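Local coordinates for protein transcription regulator (Haloarcula marismortui ATCC 43049, PDB 3CRJ) that probably binds DNA as a TetR-family transcription regulator, most likely acting as a repressor at cis-regulatory sites, at residues D59-L70 with K120-N130. Residues are numbered along the deposited sequence; the frame is centred on the assembly and turned at random.
Sequences DDLLAAFLDYLL and KEAFSDRFRQN
With CG anti to its carbonyl carbon (chi1 -64°), D67 brings its carboxylate round to R126, whose chain bends at chi2 (30°) and so turns the guanidinium back along its own helix. The two flat groups end nearly coplanar, 16° apart. R126 NE donates to D67 OD2 over 2.8 Å, a bent bond that reaches the oxygen on its syn side, somewhat out of the carboxylate plane, and the main one of this salt bridge; the second, from NE to OD1, is weak. Over one face of the guanidinium sits the methyl of A63, its CB 3.4 Å from R126 NH2, while R126 NH1 turns back to the carbonyl of A122 in a weak bond. An uncharged leucine here would probably leave the D67 carboxylate without this counter-charge and the A63 methyl without the flat group that covers it.

Over residues 59-70 and 121-130 the two helices run parallel, the axes of these segments approaching to 9.5 Å, with A63 closest to F123 by CA distance. In the TetR fold this joins the helix that leads out of the DNA-binding domain, after the predicted helix-turn-helix, to the C-terminal regulatory domain.

Between the helices, L66 lays CD1 over one face of the F127 ring, 4.2 Å from its centroid, a CH-pi contact; L110 and M113 of helix 104-115 also touch L66, and M176 of the second subunit packs on F127. The F123 ring meets the D59 carbonyl oxygen at its edge and has L62 CB 4.0 Å from CZ. At the start of helix 121-148, the N-cap residue K120 crosses D59 at about a right angle and bridges it, NZ to OD1 3.1 Å, on the syn side; Y32 OH bonds K120 NZ and, weakly, D59 OD2. Towards the other end, the side chains of L70 and N130 slide past each other in opposite directions, L70 CD1 lying 3.5 Å from N130 OD1.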
loop_
_atom_site.group_PDB
_atom_site.type_symbol
_atom_site.label_atom_id
_atom_site.label_comp_id
_atom_site.label_asym_id
_atom_site.label_seq_id
_atom_site.Cartn_x
_atom_site.Cartn_y
_atom_site.Cartn_z
ATOM N N ASP A 59 -6.740 -5.549 -20.288
ATOM C CA ASP A 59 -7.543 -5.055 -19.169
ATOM C C ASP A 59 -8.779 -5.891 -18.844
ATOM O O ASP A 59 -9.075 -6.120 -17.670
ATOM C CB ASP A 59 -7.939 -3.587 -19.373
ATOM C CG ASP A 59 -6.797 -2.629 -19.084
ATOM O OD1 ASP A 59 -7.035 -1.398 -19.197
ATOM O OD2 ASP A 59 -5.674 -3.098 -18.733
ATOM N N ASP A 60 -9.506 -6.340 -19.859
ATOM C CA ASP A 60 -10.629 -7.229 -19.602
ATOM C C ASP A 60 -10.120 -8.478 -18.905
ATOM O O ASP A 60 -10.704 -8.960 -17.936
ATOM C CB ASP A 60 -11.294 -7.648 -20.910
ATOM C CG ASP A 60 -12.015 -6.510 -21.599
ATOM O OD1 ASP A 60 -11.582 -5.346 -21.431
ATOM O OD2 ASP A 60 -13.001 -6.794 -22.325
ATOM N N LEU A 61 -9.000 -8.980 -19.416
ATOM C CA LEU A 61 -8.431 -10.233 -18.975
ATOM C C LEU A 61 -8.003 -10.145 -17.519
ATOM O O LEU A 61 -8.238 -11.070 -16.749
ATOM C CB LEU A 61 -7.261 -10.608 -19.874
ATOM C CG LEU A 61 -6.747 -12.034 -19.722
ATOM C CD1 LEU A 61 -6.187 -12.495 -21.034
ATOM C CD2 LEU A 61 -5.703 -12.138 -18.612
ATOM N N LEU A 62 -7.405 -9.025 -17.139
ATOM C CA LEU A 62 -6.943 -8.852 -15.774
ATOM C C LEU A 62 -8.064 -8.514 -14.794
ATOM O O LEU A 62 -7.943 -8.753 -13.593
ATOM C CB LEU A 62 -5.834 -7.809 -15.728
ATOM C CG LEU A 62 -4.510 -8.200 -16.392
ATOM C CD1 LEU A 62 -3.569 -7.015 -16.387
ATOM C CD2 LEU A 62 -3.856 -9.414 -15.694
ATOM N N ALA A 63 -9.166 -7.958 -15.283
ATOM C CA ALA A 63 -10.300 -7.778 -14.393
ATOM C C ALA A 63 -10.765 -9.169 -13.995
ATOM O O ALA A 63 -10.943 -9.453 -12.806
ATOM C CB ALA A 63 -11.413 -6.997 -15.055
ATOM N N ALA A 64 -10.912 -10.038 -14.997
ATOM C CA ALA A 64 -11.227 -11.459 -14.774
ATOM C C ALA A 64 -10.225 -12.125 -13.809
ATOM O O ALA A 64 -10.636 -12.837 -12.889
ATOM C CB ALA A 64 -11.290 -12.202 -16.091
ATOM N N PHE A 65 -8.928 -11.850 -14.000
ATOM C CA PHE A 65 -7.878 -12.422 -13.164
ATOM C C PHE A 65 -7.995 -11.961 -11.716
ATOM O O PHE A 65 -7.749 -12.739 -10.791
ATOM C CB PHE A 65 -6.478 -12.125 -13.715
ATOM C CG PHE A 65 -5.365 -12.794 -12.938
ATOM C CD1 PHE A 65 -5.121 -14.164 -13.076
ATOM C CD2 PHE A 65 -4.575 -12.067 -12.056
ATOM C CE1 PHE A 65 -4.101 -14.789 -12.347
ATOM C CE2 PHE A 65 -3.546 -12.690 -11.318
ATOM C CZ PHE A 65 -3.318 -14.053 -11.466
ATOM N N LEU A 66 -8.370 -10.705 -11.501
ATOM C CA LEU A 66 -8.683 -10.295 -10.146
ATOM C C LEU A 66 -9.852 -11.129 -9.583
ATOM O O LEU A 66 -9.729 -11.730 -8.503
ATOM C CB LEU A 66 -8.918 -8.790 -10.064
ATOM C CG LEU A 66 -7.612 -7.988 -10.246
ATOM C CD1 LEU A 66 -7.869 -6.493 -10.351
ATOM C CD2 LEU A 66 -6.627 -8.271 -9.151
ATOM N N ASP A 67 -10.949 -11.224 -10.342
ATOM C CA ASP A 67 -12.123 -12.012 -9.922
ATOM C C ASP A 67 -11.726 -13.426 -9.562
ATOM O O ASP A 67 -12.225 -14.000 -8.583
ATOM C CB ASP A 67 -13.188 -12.050 -11.014
ATOM C CG ASP A 67 -13.757 -10.681 -11.319
ATOM O OD1 ASP A 67 -14.272 -10.513 -12.444
ATOM O OD2 ASP A 67 -13.688 -9.773 -10.439
ATOM N N TYR A 68 -10.805 -13.958 -10.363
ATOM C CA TYR A 68 -10.229 -15.267 -10.140
ATOM C C TYR A 68 -9.491 -15.348 -8.807
ATOM O O TYR A 68 -9.720 -16.276 -8.053
ATOM C CB TYR A 68 -9.339 -15.640 -11.325
ATOM C CG TYR A 68 -8.445 -16.824 -11.135
ATOM C CD1 TYR A 68 -8.910 -18.115 -11.355
ATOM C CD2 TYR A 68 -7.103 -16.651 -10.783
ATOM C CE1 TYR A 68 -8.053 -19.221 -11.204
ATOM C CE2 TYR A 68 -6.245 -17.730 -10.614
ATOM C CZ TYR A 68 -6.715 -19.018 -10.825
ATOM O OH TYR A 68 -5.856 -20.094 -10.667
ATOM N N LEU A 69 -8.628 -14.387 -8.503
ATOM C CA LEU A 69 -7.894 -14.443 -7.246
ATOM C C LEU A 69 -8.840 -14.330 -6.050
ATOM O O LEU A 69 -8.610 -14.951 -5.013
ATOM C CB LEU A 69 -6.807 -13.369 -7.162
ATOM C CG LEU A 69 -5.695 -13.360 -8.210
ATOM C CD1 LEU A 69 -4.665 -12.251 -7.937
ATOM C CD2 LEU A 69 -4.996 -14.714 -8.318
ATOM N N LEU A 70 -9.911 -13.554 -6.189
ATOM C CA LEU A 70 -10.869 -13.437 -5.106
ATOM C C LEU A 70 -11.565 -14.778 -4.840
ATOM O O LEU A 70 -11.773 -15.139 -3.690
ATOM C CB LEU A 70 -11.884 -12.308 -5.370
ATOM C CG LEU A 70 -12.903 -11.992 -4.265
ATOM C CD1 LEU A 70 -12.161 -11.601 -2.996
ATOM C CD2 LEU A 70 -13.917 -10.912 -4.676
ATOM N N LYS A 120 -8.696 3.304 -13.883
ATOM C CA LYS A 120 -9.397 2.160 -14.453
ATOM C C LYS A 120 -10.456 1.691 -13.471
ATOM O O LYS A 120 -10.143 1.139 -12.407
ATOM C CB LYS A 120 -8.421 1.016 -14.757
ATOM C CG LYS A 120 -7.006 1.457 -15.160
ATOM C CD LYS A 120 -6.421 0.477 -16.166
ATOM C CE LYS A 120 -5.071 0.899 -16.716
ATOM N NZ LYS A 120 -4.613 -0.154 -17.667
ATOM N N GLU A 121 -11.710 1.926 -13.829
ATOM C CA GLU A 121 -12.850 1.473 -13.044
ATOM C C GLU A 121 -12.886 -0.032 -12.800
ATOM O O GLU A 121 -13.150 -0.469 -11.676
ATOM C CB GLU A 121 -14.136 1.879 -13.733
ATOM C CG GLU A 121 -14.833 3.036 -13.101
ATOM C CD GLU A 121 -16.187 3.234 -13.728
ATOM O OE1 GLU A 121 -17.168 2.662 -13.200
ATOM O OE2 GLU A 121 -16.260 3.920 -14.772
ATOM N N ALA A 122 -12.628 -0.819 -13.844
ATOM C CA ALA A 122 -12.714 -2.265 -13.738
ATOM C C ALA A 122 -11.799 -2.789 -12.643
ATOM O O ALA A 122 -12.171 -3.732 -11.935
ATOM C CB ALA A 122 -12.398 -2.915 -15.055
ATOM N N PHE A 123 -10.620 -2.174 -12.490
ATOM C CA PHE A 123 -9.686 -2.565 -11.434
ATOM C C PHE A 123 -10.172 -2.041 -10.081
ATOM O O PHE A 123 -10.202 -2.771 -9.073
ATOM C CB PHE A 123 -8.259 -2.027 -11.709
ATOM C CG PHE A 123 -7.512 -2.713 -12.854
ATOM C CD1 PHE A 123 -8.136 -3.638 -13.703
ATOM C CD2 PHE A 123 -6.174 -2.390 -13.096
ATOM C CE1 PHE A 123 -7.433 -4.234 -14.763
ATOM C CE2 PHE A 123 -5.460 -2.989 -14.148
ATOM C CZ PHE A 123 -6.097 -3.906 -14.980
ATOM N N SER A 124 -10.533 -0.761 -10.062
ATOM C CA SER A 124 -11.033 -0.112 -8.860
ATOM C C SER A 124 -12.232 -0.859 -8.283
ATOM O O SER A 124 -12.207 -1.241 -7.106
ATOM C CB SER A 124 -11.408 1.333 -9.146
ATOM O OG SER A 124 -11.720 1.987 -7.933
ATOM N N ASP A 125 -13.261 -1.079 -9.104
ATOM C CA ASP A 125 -14.400 -1.914 -8.694
ATOM C C ASP A 125 -13.963 -3.223 -8.031
ATOM O O ASP A 125 -14.554 -3.651 -7.032
ATOM C CB ASP A 125 -15.291 -2.264 -9.891
ATOM C CG ASP A 125 -15.994 -1.060 -10.482
ATOM O OD1 ASP A 125 -16.098 -0.031 -9.788
ATOM O OD2 ASP A 125 -16.448 -1.138 -11.650
ATOM N N ARG A 126 -12.922 -3.834 -8.606
ATOM C CA ARG A 126 -12.480 -5.193 -8.305
ATOM C C ARG A 126 -11.746 -5.262 -6.988
ATOM O O ARG A 126 -11.893 -6.235 -6.237
ATOM C CB ARG A 126 -11.531 -5.668 -9.400
ATOM C CG ARG A 126 -12.022 -6.761 -10.328
ATOM C CD ARG A 126 -13.485 -6.732 -10.508
ATOM N NE ARG A 126 -13.873 -7.359 -11.764
ATOM C CZ ARG A 126 -14.257 -6.679 -12.843
ATOM N NH1 ARG A 126 -14.284 -5.353 -12.821
ATOM N NH2 ARG A 126 -14.627 -7.324 -13.941
ATOM N N PHE A 127 -10.923 -4.247 -6.741
ATOM C CA PHE A 127 -10.160 -4.137 -5.513
ATOM C C PHE A 127 -11.048 -3.728 -4.353
ATOM O O PHE A 127 -10.753 -4.052 -3.204
ATOM C CB PHE A 127 -9.069 -3.077 -5.662
ATOM C CG PHE A 127 -7.861 -3.523 -6.451
ATOM C CD1 PHE A 127 -7.093 -4.603 -6.034
ATOM C CD2 PHE A 127 -7.461 -2.812 -7.584
ATOM C CE1 PHE A 127 -5.983 -5.005 -6.768
ATOM C CE2 PHE A 127 -6.334 -3.205 -8.324
ATOM C CZ PHE A 127 -5.599 -4.300 -7.915
ATOM N N ARG A 128 -12.109 -2.970 -4.632
ATOM C CA ARG A 128 -13.066 -2.605 -3.584
ATOM C C ARG A 128 -13.857 -3.861 -3.187
ATOM O O ARG A 128 -14.159 -4.112 -2.017
ATOM C CB ARG A 128 -13.987 -1.489 -4.062
ATOM C CG ARG A 128 -15.113 -1.157 -3.076
ATOM C CD ARG A 128 -15.976 0.023 -3.540
ATOM N NE ARG A 128 -15.360 1.339 -3.304
ATOM C CZ ARG A 128 -14.652 2.016 -4.211
ATOM N NH1 ARG A 128 -14.156 3.210 -3.907
ATOM N NH2 ARG A 128 -14.443 1.507 -5.424
ATOM N N GLN A 129 -14.138 -4.666 -4.192
ATOM C CA GLN A 129 -14.866 -5.899 -3.997
ATOM C C GLN A 129 -14.107 -6.807 -3.029
ATOM O O GLN A 129 -14.676 -7.320 -2.061
ATOM C CB GLN A 129 -15.058 -6.588 -5.350
ATOM C CG GLN A 129 -16.372 -7.308 -5.491
ATOM C CD GLN A 129 -16.602 -7.837 -6.896
ATOM O OE1 GLN A 129 -16.146 -7.260 -7.895
ATOM N NE2 GLN A 129 -17.327 -8.937 -6.979
ATOM N N ASN A 130 -12.819 -6.995 -3.308
ATOM C CA ASN A 130 -11.942 -7.796 -2.475
ATOM C C ASN A 130 -11.992 -7.220 -1.083
ATOM O O ASN A 130 -12.363 -7.904 -0.134
ATOM C CB ASN A 130 -10.527 -7.743 -3.030
ATOM C CG ASN A 130 -9.628 -8.845 -2.488
ATOM O OD1 ASN A 130 -9.176 -9.716 -3.263
ATOM N ND2 ASN A 130 -9.306 -8.787 -1.177
#